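Phosphoribosylaminoimidazole carboxylase (Treponema denticola, PDB 5C5D) catalyses the reversible carboxylation of 5-aminoimidazole ribonucleotide with carbon dioxide to give 4-carboxy-5-aminoimidazole ribonucleotide, a step of de novo purine biosynthesis. Local coordinates at residues D[39-43]-D[71-75]; D[24-30]-D[121-125]; D[1-5]-D[132-136]; D[75-79]-D[108-112]. The protein carries 1 engineered substitution. One frame throughout, in Å; residues are numbered along the deposited sequence.

Interaction 1: D[39-43]-D[71-75]; sequences AHKTA and ALSGF
Ala39 enters first, pushing its methyl against the opening turn of helix 72-79. Its CB lies 4.0 Å from Leu72 CA and also meets Ala71 and Phe75. Leu72 carries CG opposite its backbone N (chi1 -176°), and from there CD1 comes round to 4.2 Å from Ala39 CB. Phe75 touches the same methyl through its own CB, also at 4.2 Å.

His40 follows, and the far end of its imidazole comes up to Ala71: NE2 stands 3.3 Å and CE1 3.4 Å from Ala71 CB, an oblique approach. Its backbone N, like that of Lys41, is bonded to OD2 of the engineered residue Asp38, which is a substrate-binding position. Lys41, itself a substrate-binding residue, reaches away from the helix to Ser107 O of the second subunit. Thr42 occupies the N-cap position of helix 43-54, and OG1 is hydrogen-bonded to Asp38 N instead of capping that helix. Ala43, in the first turn, offers CB to the end of the Phe75 ring, 4.3 Å from CZ. The Phe75 side chain also touches Val46 and Val47 of helix 43-54, carrying the apolar surface onward.

Every touch between 39-43 and 71-75 is therefore a van der Waals one, made chiefly by methyl and ring carbons. Small residues bring the substrate-binding loop close to the helix by fit of shape, while the carboxylate of the engineered Asp38 binds the loop's own backbone and Lys41 NZ reaches the second subunit, consistent with an active site completed at a subunit boundary.

Interaction 2: D[24-30]-D[121-125]; sequences ELKTFGI and ALLAA
The Phe28 ring has Ala125 CB over one face and Thr27 OG1 over the opposite one, both displaced toward the rim. Ala125 makes a CH-pi contact, its CB 4.0 Å from the centroid of the Phe28 ring and 16° off the normal. Leu122 arrives obliquely at the far end, CD1 3.6 Å from Phe28 CZ. These residues join helices 15-27 and 117-129, neighbours on one side of the parallel sheet in this flavodoxin-like three-layer alpha/beta fold.

Just beyond Phe28 the chain leaves its helix through a Schellman motif: Gly29 takes positive phi, and Ile30 N bonds to Leu25 O at 3.1 Å. The turn brings Ile30 back to the second helix, where CD1 rests 3.7 Å from Ala125 CB. The ring and Ile30 thus meet that methyl from directions roughly at right angles.

Deeper in, Leu25 sets CD2 against both Ala121 and Ala124. Leu25 also rests on Val5 and Ile7 of strand 4-9, and Ala124 on Ile85 of strand 84-86. Helix 133-157 contributes Tyr142, whose ring meets Phe28 and whose OH bonds Glu24 OE2. Glu24 itself touches the second helix with its aliphatic part: CB comes to 3.5 Å from Ala121 CB.

Interaction 3: D[1-5]-D[132-136]; sequences MRPLV and DKEIA
Asp132 OD2 is gripped by both terminal nitrogens of Arg2, NH1 and NH2 each standing 3.1 Å from it. The salt bridge is sound in distance, but both N-H groups point well off the oxygen, making each hydrogen bond weak. Guanidinium and carboxylate planes are turned 67° against each other, and the two side chains cross at about a right angle. Arg2 gets there by doubling back: bends at chi2 (-62°) and chi3 lay the guanidinium over its own neighbour, Pro3, whose CD sits 3.8 Å above the centre of the plane. Glu134 OE1 lies over the opposite face, 4.1 Å from Arg2 NH2, near enough to add opposite charge though no N-H aims at it. Arg2 is exposed and also meets a crystal neighbour.

The other oxygen of Asp132 serves the helix. As N-cap of helix 133-157, Asp132 accepts from Ile135 N through OD1 at 3.1 Å, nearly straight at 167°, the N-H coming from above the carboxylate plane. One side chain thus caps the helix and ties it to the N-terminus, and the helix end would probably favour its negative charge. Beneath the charges, Pro3 and Ile135 reach toward each other tip to tip, CG to CD1 3.7 Å.

Pro3 and Ile135 both rest on Phe128 of helix 117-129, while Tyr131 of the fourth subunit packs on Pro3. Arg58 bonds the carbonyls of Arg2 and Pro3, just where the chain enters strand 4-9, which runs between strands 31-36 and 60-65.

Interaction 4: D[75-79]-D[108-112]; sequences FVDGF and GISPA
Asp77 is trans about its first side-chain bond (chi1 -164°), which carries the carboxylate off helix 72-79 to the backbone of Ser110 and Pro111. Ile109 answers from the loop: CG1 stands beside its own N, and a further bend at chi2 (-65°) drops CD1 onto the helix, 3.5 Å from Gly78 CA. With no side chain on Gly78, the methyl lies close against the helix backbone.

The direct hydrogen bond between the segments runs from Ser110 N to Asp77 OD2, 2.8 Å long and fairly straight at 158°, the donor arriving from above the carboxylate plane. Next to it Pro111 has no N-H to give. Its ring meets the acid by contact instead, CD 3.7 Å from Asp77 CG. A water bridges the other oxygen, donating to Asp77 OD1 at 2.7 Å and to Ser110 O at 2.8 Å, so that the same peptide stretch is tied to the carboxylate through both its donor and its acceptor.

Neither oxygen of this buried acid stops there. OD1 is also bonded to Thr84 OG1 at the start of strand 84-86, and OD2 forms a salt bridge with Arg126 of the fourth subunit, which probably stabilises the negative charge.

Asp77 thus pins the loop just ahead of strand 112-113, where Ala112 pairs with strand 84-86 through backbone bonds and packs on Ala112 of the fourth subunit. Helix 72-79 turns Phe75 and Phe79 toward helix 43-54, while Val76 rests on strand 60-65.

The four contacts form two groups. Interactions 2 and 3 have centres 9 Å apart and touch through Leu25, Ile30 and Ala125 against Val5 and Ile135; interactions 1 and 4, about 11 Å apart, share helix 72-79 and Phe75. Centres of interactions 1 and 2 are 25 Å apart, on opposite sides of the chain's centre, yet Leu123 and Ala112 bring interactions 2 and 4 into touch. Along the chain, interaction 3 encloses interaction 2, within which interaction 1 leads into interaction 4. The first group joins the N-terminal strand and C-terminal helix to helices packed on the sheet. Interactions 1 and 4 touch the octamer's second subunit; 2, 3 and 4 touch the fourth.

Interaction 1: D[39-43]-D[71-75]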
loop_
_atom_site.group_PDB
_atom_site.type_symbol
_atom_site.label_atom_id
_atom_site.label_comp_id
_atom_site.label_asym_id
_atom_site.label_seq_id
_atom_site.Cartn_x
_atom_site.Cartn_y
_atom_site.Cartn_z
ATOM N N ALA D 39 -10.021 26.356 2.446
ATOM C CA ALA D 39 -10.477 26.198 3.823
ATOM C C ALA D 39 -9.514 26.747 4.865
ATOM O O ALA D 39 -9.950 27.258 5.885
ATOM C CB ALA D 39 -10.737 24.726 4.114
ATOM N N HIS D 40 -8.217 26.614 4.631
ATOM C CA HIS D 40 -7.233 26.974 5.664
ATOM C C HIS D 40 -6.651 28.356 5.521
ATOM O O HIS D 40 -6.287 28.975 6.518
ATOM C CB HIS D 40 -6.110 25.960 5.666
ATOM C CG HIS D 40 -6.569 24.608 6.100
ATOM N ND1 HIS D 40 -5.874 23.452 5.836
ATOM C CD2 HIS D 40 -7.671 24.244 6.794
ATOM C CE1 HIS D 40 -6.527 22.431 6.360
ATOM N NE2 HIS D 40 -7.614 22.886 6.956
ATOM N N LYS D 41 -6.590 28.845 4.292
ATOM C CA LYS D 41 -5.968 30.138 4.025
ATOM C C LYS D 41 -7.000 31.258 3.866
ATOM O O LYS D 41 -6.689 32.425 4.116
ATOM C CB LYS D 41 -5.097 30.070 2.770
ATOM C CG LYS D 41 -3.947 29.086 2.824
ATOM C CD LYS D 41 -3.144 29.164 1.539
ATOM C CE LYS D 41 -2.567 27.830 1.160
ATOM N NZ LYS D 41 -1.991 27.903 -0.192
ATOM N N THR D 42 -8.229 30.915 3.466
ATOM C CA THR D 42 -9.251 31.937 3.238
ATOM C C THR D 42 -10.593 31.498 3.824
ATOM O O THR D 42 -11.626 31.591 3.154
ATOM C CB THR D 42 -9.430 32.245 1.734
ATOM O OG1 THR D 42 -9.919 31.084 1.051
ATOM C CG2 THR D 42 -8.101 32.621 1.074
ATOM N N ALA D 43 -10.564 31.046 5.074
ATOM C CA ALA D 43 -11.757 30.515 5.746
ATOM C C ALA D 43 -12.889 31.514 5.770
ATOM O O ALA D 43 -14.033 31.179 5.437
ATOM C CB ALA D 43 -11.424 30.094 7.158
ATOM N N ALA D 71 -9.287 19.216 3.131
ATOM C CA ALA D 71 -9.998 19.759 4.289
ATOM C C ALA D 71 -11.238 20.535 3.856
ATOM O O ALA D 71 -12.123 20.779 4.669
ATOM C CB ALA D 71 -9.092 20.661 5.090
ATOM N N LEU D 72 -11.328 20.911 2.588
ATOM C CA LEU D 72 -12.463 21.741 2.127
ATOM C C LEU D 72 -13.794 21.021 2.211
ATOM O O LEU D 72 -14.787 21.607 2.635
ATOM C CB LEU D 72 -12.227 22.187 0.692
ATOM C CG LEU D 72 -13.263 23.131 0.092
ATOM C CD1 LEU D 72 -13.304 24.461 0.795
ATOM C CD2 LEU D 72 -12.942 23.343 -1.378
ATOM N N SER D 73 -13.832 19.757 1.814
ATOM C CA SER D 73 -15.113 19.082 1.729
ATOM C C SER D 73 -15.760 18.987 3.128
ATOM O O SER D 73 -16.940 19.286 3.280
ATOM C CB SER D 73 -14.988 17.707 1.079
ATOM O OG SER D 73 -14.535 17.837 -0.271
ATOM N N GLY D 74 -14.999 18.602 4.151
ATOM C CA GLY D 74 -15.542 18.552 5.496
ATOM C C GLY D 74 -15.917 19.912 6.053
ATOM O O GLY D 74 -16.888 20.025 6.793
ATOM N N PHE D 75 -15.137 20.936 5.734
ATOM C CA PHE D 75 -15.406 22.290 6.204
ATOM C C PHE D 75 -16.734 22.782 5.695
ATOM O O PHE D 75 -17.567 23.270 6.446
ATOM C CB PHE D 75 -14.288 23.194 5.740
ATOM C CG PHE D 75 -14.421 24.608 6.194
ATOM C CD1 PHE D 75 -14.059 24.965 7.476
ATOM C CD2 PHE D 75 -14.900 25.578 5.341
ATOM C CE1 PHE D 75 -14.176 26.278 7.903
ATOM C CE2 PHE D 75 -15.017 26.904 5.766
ATOM C CZ PHE D 75 -14.651 27.244 7.040
#

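Interaction 2: D[24-30]-D[121-125]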
loop_
_atom_site.group_PDB
_atom_site.type_symbol
_atom_site.label_atom_id
_atom_site.label_comp_id
_atom_site.label_asym_id
_atom_site.label_seq_id
_atom_site.Cartn_x
_atom_site.Cartn_y
_atom_site.Cartn_z
ATOM N N GLU D 24 -20.875 18.703 -17.513
ATOM C CA GLU D 24 -21.829 17.608 -17.430
ATOM C C GLU D 24 -23.145 18.104 -16.812
ATOM O O GLU D 24 -24.223 17.711 -17.258
ATOM C CB GLU D 24 -21.238 16.434 -16.631
ATOM C CG GLU D 24 -21.855 15.106 -16.984
ATOM C CD GLU D 24 -21.442 14.622 -18.366
ATOM O OE1 GLU D 24 -20.671 15.327 -19.043
ATOM O OE2 GLU D 24 -21.865 13.517 -18.768
ATOM N N LEU D 25 -23.075 18.989 -15.819
ATOM C CA LEU D 25 -24.310 19.542 -15.235
ATOM C C LEU D 25 -25.124 20.300 -16.289
ATOM O O LEU D 25 -26.354 20.296 -16.275
ATOM C CB LEU D 25 -24.004 20.461 -14.058
ATOM C CG LEU D 25 -23.471 19.807 -12.793
ATOM C CD1 LEU D 25 -22.956 20.888 -11.840
ATOM C CD2 LEU D 25 -24.530 18.963 -12.136
ATOM N N LYS D 26 -24.444 20.930 -17.236
ATOM C CA LYS D 26 -25.142 21.679 -18.263
ATOM C C LYS D 26 -25.976 20.756 -19.137
ATOM O O LYS D 26 -27.054 21.140 -19.571
ATOM C CB LYS D 26 -24.146 22.468 -19.112
ATOM C CG LYS D 26 -24.800 23.490 -20.002
ATOM C CD LYS D 26 -23.793 24.489 -20.512
ATOM C CE LYS D 26 -24.483 25.657 -21.185
ATOM N NZ LYS D 26 -23.505 26.690 -21.617
ATOM N N THR D 27 -25.485 19.542 -19.377
ATOM C CA THR D 27 -26.213 18.570 -20.181
ATOM C C THR D 27 -27.518 18.145 -19.483
ATOM O O THR D 27 -28.495 17.838 -20.156
ATOM C CB THR D 27 -25.380 17.307 -20.480
ATOM O OG1 THR D 27 -25.169 16.560 -19.291
ATOM C CG2 THR D 27 -24.035 17.672 -21.064
ATOM N N PHE D 28 -27.533 18.140 -18.149
ATOM C CA PHE D 28 -28.747 17.816 -17.378
ATOM C C PHE D 28 -29.683 19.008 -17.173
ATOM O O PHE D 28 -30.780 18.856 -16.608
ATOM C CB PHE D 28 -28.385 17.253 -15.997
ATOM C CG PHE D 28 -27.635 15.951 -16.038
ATOM C CD1 PHE D 28 -28.233 14.815 -16.537
ATOM C CD2 PHE D 28 -26.335 15.856 -15.548
ATOM C CE1 PHE D 28 -27.545 13.618 -16.571
ATOM C CE2 PHE D 28 -25.643 14.654 -15.569
ATOM C CZ PHE D 28 -26.246 13.537 -16.093
ATOM N N GLY D 29 -29.260 20.189 -17.615
ATOM C CA GLY D 29 -30.075 21.383 -17.497
ATOM C C GLY D 29 -30.074 21.983 -16.091
ATOM O O GLY D 29 -31.037 22.639 -15.663
ATOM N N ILE D 30 -28.975 21.782 -15.386
ATOM C CA ILE D 30 -28.841 22.200 -13.987
ATOM C C ILE D 30 -27.905 23.397 -13.871
ATOM O O ILE D 30 -26.744 23.346 -14.300
ATOM C CB ILE D 30 -28.314 21.033 -13.103
ATOM C CG1 ILE D 30 -29.343 19.905 -13.057
ATOM C CG2 ILE D 30 -27.994 21.521 -11.694
ATOM C CD1 ILE D 30 -28.818 18.585 -12.545
ATOM N N ALA D 121 -21.497 14.980 -11.248
ATOM C CA ALA D 121 -22.643 15.650 -11.879
ATOM C C ALA D 121 -23.868 14.758 -11.931
ATOM O O ALA D 121 -24.981 15.205 -11.643
ATOM C CB ALA D 121 -22.279 16.100 -13.271
ATOM N N LEU D 122 -23.675 13.493 -12.284
ATOM C CA LEU D 122 -24.793 12.558 -12.350
ATOM C C LEU D 122 -25.404 12.323 -10.985
ATOM O O LEU D 122 -26.641 12.296 -10.856
ATOM C CB LEU D 122 -24.330 11.223 -12.963
ATOM C CG LEU D 122 -25.381 10.125 -13.129
ATOM C CD1 LEU D 122 -26.513 10.543 -14.044
ATOM C CD2 LEU D 122 -24.714 8.843 -13.628
ATOM N N LEU D 123 -24.561 12.187 -9.964
ATOM C CA LEU D 123 -25.088 12.008 -8.616
ATOM C C LEU D 123 -25.888 13.229 -8.227
ATOM O O LEU D 123 -26.963 13.105 -7.647
ATOM C CB LEU D 123 -23.974 11.777 -7.592
ATOM C CG LEU D 123 -24.399 11.823 -6.106
ATOM C CD1 LEU D 123 -25.380 10.738 -5.768
ATOM C CD2 LEU D 123 -23.182 11.716 -5.211
ATOM N N ALA D 124 -25.355 14.414 -8.496
ATOM C CA ALA D 124 -26.107 15.631 -8.152
ATOM C C ALA D 124 -27.479 15.603 -8.843
ATOM O O ALA D 124 -28.525 15.893 -8.230
ATOM C CB ALA D 124 -25.350 16.865 -8.538
ATOM N N ALA D 125 -27.487 15.291 -10.132
ATOM C CA ALA D 125 -28.743 15.263 -10.866
ATOM C C ALA D 125 -29.691 14.248 -10.250
ATOM O O ALA D 125 -30.896 14.506 -10.117
ATOM C CB ALA D 125 -28.476 14.952 -12.363
#

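Interaction 3: D[1-5]-D[132-136]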
loop_
_atom_site.group_PDB
_atom_site.type_symbol
_atom_site.label_atom_id
_atom_site.label_comp_id
_atom_site.label_asym_id
_atom_site.label_seq_id
_atom_site.Cartn_x
_atom_site.Cartn_y
_atom_site.Cartn_z
ATOM N N MET D 1 -37.956 27.683 -6.714
ATOM C CA MET D 1 -37.009 27.953 -7.827
ATOM C C MET D 1 -36.163 26.716 -8.132
ATOM O O MET D 1 -36.092 25.759 -7.355
ATOM C CB MET D 1 -36.096 29.141 -7.499
ATOM C CG MET D 1 -35.282 29.677 -8.709
ATOM S SD MET D 1 -34.361 31.180 -8.377
ATOM C CE MET D 1 -33.483 31.347 -9.928
ATOM N N ARG D 2 -35.532 26.761 -9.290
ATOM C CA ARG D 2 -34.812 25.638 -9.851
ATOM C C ARG D 2 -33.572 25.270 -9.031
ATOM O O ARG D 2 -33.055 26.082 -8.271
ATOM C CB ARG D 2 -34.408 25.975 -11.290
ATOM C CG ARG D 2 -35.584 26.406 -12.196
ATOM C CD ARG D 2 -36.637 25.304 -12.354
ATOM N NE ARG D 2 -36.054 24.085 -12.916
ATOM C CZ ARG D 2 -36.421 22.845 -12.599
ATOM N NH1 ARG D 2 -37.386 22.627 -11.716
ATOM N NH2 ARG D 2 -35.811 21.814 -13.170
ATOM N N PRO D 3 -33.102 24.038 -9.186
ATOM C CA PRO D 3 -31.898 23.624 -8.473
ATOM C C PRO D 3 -30.653 24.438 -8.818
ATOM O O PRO D 3 -30.586 25.066 -9.877
ATOM C CB PRO D 3 -31.737 22.167 -8.896
ATOM C CG PRO D 3 -33.154 21.695 -9.150
ATOM C CD PRO D 3 -33.790 22.894 -9.814
ATOM N N LEU D 4 -29.689 24.424 -7.900
ATOM C CA LEU D 4 -28.413 25.099 -8.066
ATOM C C LEU D 4 -27.311 24.203 -7.513
ATOM O O LEU D 4 -27.438 23.670 -6.422
ATOM C CB LEU D 4 -28.403 26.445 -7.331
ATOM C CG LEU D 4 -27.082 27.190 -7.397
ATOM C CD1 LEU D 4 -26.800 27.560 -8.842
ATOM C CD2 LEU D 4 -27.116 28.431 -6.519
ATOM N N VAL D 5 -26.218 24.057 -8.247
ATOM C CA VAL D 5 -25.066 23.344 -7.749
ATOM C C VAL D 5 -23.914 24.328 -7.658
ATOM O O VAL D 5 -23.559 24.953 -8.645
ATOM C CB VAL D 5 -24.650 22.188 -8.660
ATOM C CG1 VAL D 5 -23.356 21.545 -8.160
ATOM C CG2 VAL D 5 -25.742 21.139 -8.743
ATOM N N ASP D 132 -37.692 16.113 -8.538
ATOM C CA ASP D 132 -37.765 16.893 -9.772
ATOM C C ASP D 132 -37.899 16.004 -11.000
ATOM O O ASP D 132 -36.933 15.375 -11.417
ATOM C CB ASP D 132 -36.528 17.766 -9.900
ATOM C CG ASP D 132 -36.650 18.785 -11.014
ATOM O OD1 ASP D 132 -37.111 18.438 -12.127
ATOM O OD2 ASP D 132 -36.267 19.942 -10.769
ATOM N N LYS D 133 -39.105 15.955 -11.567
ATOM C CA LYS D 133 -39.421 15.027 -12.653
ATOM C C LYS D 133 -38.686 15.359 -13.926
ATOM O O LYS D 133 -38.345 14.461 -14.698
ATOM C CB LYS D 133 -40.924 15.040 -12.987
ATOM C CG LYS D 133 -41.748 13.980 -12.312
ATOM C CD LYS D 133 -43.196 14.061 -12.835
ATOM C CE LYS D 133 -44.051 12.904 -12.379
ATOM N NZ LYS D 133 -44.107 12.818 -10.900
ATOM N N GLU D 134 -38.480 16.646 -14.179
ATOM C CA GLU D 134 -37.821 17.037 -15.410
ATOM C C GLU D 134 -36.364 16.578 -15.380
ATOM O O GLU D 134 -35.840 16.085 -16.379
ATOM C CB GLU D 134 -37.922 18.542 -15.628
ATOM C CG GLU D 134 -39.335 18.978 -15.966
ATOM C CD GLU D 134 -39.440 20.446 -16.307
ATOM O OE1 GLU D 134 -38.404 21.144 -16.272
ATOM O OE2 GLU D 134 -40.565 20.899 -16.611
ATOM N N ILE D 135 -35.710 16.729 -14.239
ATOM C CA ILE D 135 -34.331 16.252 -14.133
ATOM C C ILE D 135 -34.314 14.711 -14.181
ATOM O O ILE D 135 -33.416 14.116 -14.789
ATOM C CB ILE D 135 -33.642 16.790 -12.867
ATOM C CG1 ILE D 135 -33.435 18.307 -13.011
ATOM C CG2 ILE D 135 -32.298 16.109 -12.634
ATOM C CD1 ILE D 135 -33.015 18.992 -11.731
ATOM N N ALA D 136 -35.317 14.067 -13.581
ATOM C CA ALA D 136 -35.422 12.611 -13.668
ATOM C C ALA D 136 -35.521 12.128 -15.125
ATOM O O ALA D 136 -34.889 11.139 -15.496
ATOM C CB ALA D 136 -36.617 12.113 -12.848
#

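Interaction 4: D[75-79]-D[108-112]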
loop_
_atom_site.group_PDB
_atom_site.type_symbol
_atom_site.label_atom_id
_atom_site.label_comp_id
_atom_site.label_asym_id
_atom_site.label_seq_id
_atom_site.Cartn_x
_atom_site.Cartn_y
_atom_site.Cartn_z
ATOM N N PHE D 75 -15.137 20.936 5.734
ATOM C CA PHE D 75 -15.406 22.290 6.204
ATOM C C PHE D 75 -16.734 22.782 5.695
ATOM O O PHE D 75 -17.567 23.270 6.446
ATOM C CB PHE D 75 -14.288 23.194 5.740
ATOM C CG PHE D 75 -14.421 24.608 6.194
ATOM C CD1 PHE D 75 -14.059 24.965 7.476
ATOM C CD2 PHE D 75 -14.900 25.578 5.341
ATOM C CE1 PHE D 75 -14.176 26.278 7.903
ATOM C CE2 PHE D 75 -15.017 26.904 5.766
ATOM C CZ PHE D 75 -14.651 27.244 7.040
ATOM N N VAL D 76 -16.937 22.619 4.400
ATOM C CA VAL D 76 -18.183 23.042 3.782
ATOM C C VAL D 76 -19.335 22.178 4.288
ATOM O O VAL D 76 -20.391 22.684 4.638
ATOM C CB VAL D 76 -18.098 22.948 2.256
ATOM C CG1 VAL D 76 -19.458 23.193 1.596
ATOM C CG2 VAL D 76 -17.051 23.938 1.715
ATOM N N ASP D 77 -19.136 20.860 4.313
ATOM C CA ASP D 77 -20.174 19.966 4.807
ATOM C C ASP D 77 -20.596 20.264 6.253
ATOM O O ASP D 77 -21.780 20.151 6.612
ATOM C CB ASP D 77 -19.713 18.518 4.710
ATOM C CG ASP D 77 -20.847 17.578 4.847
ATOM O OD1 ASP D 77 -21.525 17.316 3.824
ATOM O OD2 ASP D 77 -21.068 17.131 5.991
ATOM N N GLY D 78 -19.654 20.680 7.095
ATOM C CA GLY D 78 -19.998 21.034 8.459
ATOM C C GLY D 78 -20.748 22.346 8.601
ATOM O O GLY D 78 -21.380 22.595 9.621
ATOM N N PHE D 79 -20.669 23.181 7.578
ATOM C CA PHE D 79 -21.290 24.502 7.609
ATOM C C PHE D 79 -22.708 24.516 7.019
ATOM O O PHE D 79 -23.632 25.104 7.610
ATOM C CB PHE D 79 -20.414 25.500 6.851
ATOM C CG PHE D 79 -20.882 26.921 7.016
ATOM C CD1 PHE D 79 -20.417 27.691 8.068
ATOM C CD2 PHE D 79 -21.837 27.450 6.170
ATOM C CE1 PHE D 79 -20.882 28.976 8.259
ATOM C CE2 PHE D 79 -22.308 28.743 6.355
ATOM C CZ PHE D 79 -21.821 29.497 7.404
ATOM N N GLY D 108 -20.806 12.619 11.757
ATOM C CA GLY D 108 -21.464 13.911 11.718
ATOM C C GLY D 108 -21.050 14.818 10.592
ATOM O O GLY D 108 -21.578 15.925 10.459
ATOM N N ILE D 109 -20.130 14.334 9.760
ATOM C CA ILE D 109 -19.656 15.049 8.580
ATOM C C ILE D 109 -19.821 14.067 7.431
ATOM O O ILE D 109 -19.179 13.006 7.410
ATOM C CB ILE D 109 -18.180 15.513 8.750
ATOM C CG1 ILE D 109 -18.110 16.580 9.838
ATOM C CG2 ILE D 109 -17.596 16.043 7.459
ATOM C CD1 ILE D 109 -18.850 17.899 9.513
ATOM N N SER D 110 -20.719 14.369 6.503
ATOM C CA SER D 110 -21.200 13.319 5.580
ATOM C C SER D 110 -21.160 13.676 4.097
ATOM O O SER D 110 -22.128 13.445 3.393
ATOM C CB SER D 110 -22.639 12.946 5.966
ATOM O OG SER D 110 -23.501 14.057 5.795
ATOM N N PRO D 111 -20.032 14.230 3.600
ATOM C CA PRO D 111 -20.000 14.467 2.155
ATOM C C PRO D 111 -20.030 13.161 1.380
ATOM O O PRO D 111 -19.418 12.186 1.814
ATOM C CB PRO D 111 -18.681 15.204 1.960
ATOM C CG PRO D 111 -17.852 14.785 3.117
ATOM C CD PRO D 111 -18.765 14.624 4.238
ATOM N N ALA D 112 -20.761 13.129 0.280
ATOM C CA ALA D 112 -20.756 12.013 -0.666
ATOM C C ALA D 112 -19.467 12.012 -1.470
ATOM O O ALA D 112 -19.209 12.970 -2.180
ATOM C CB ALA D 112 -21.924 12.155 -1.599
HETATM O O HOH W 1 -23.605 15.776 2.999
#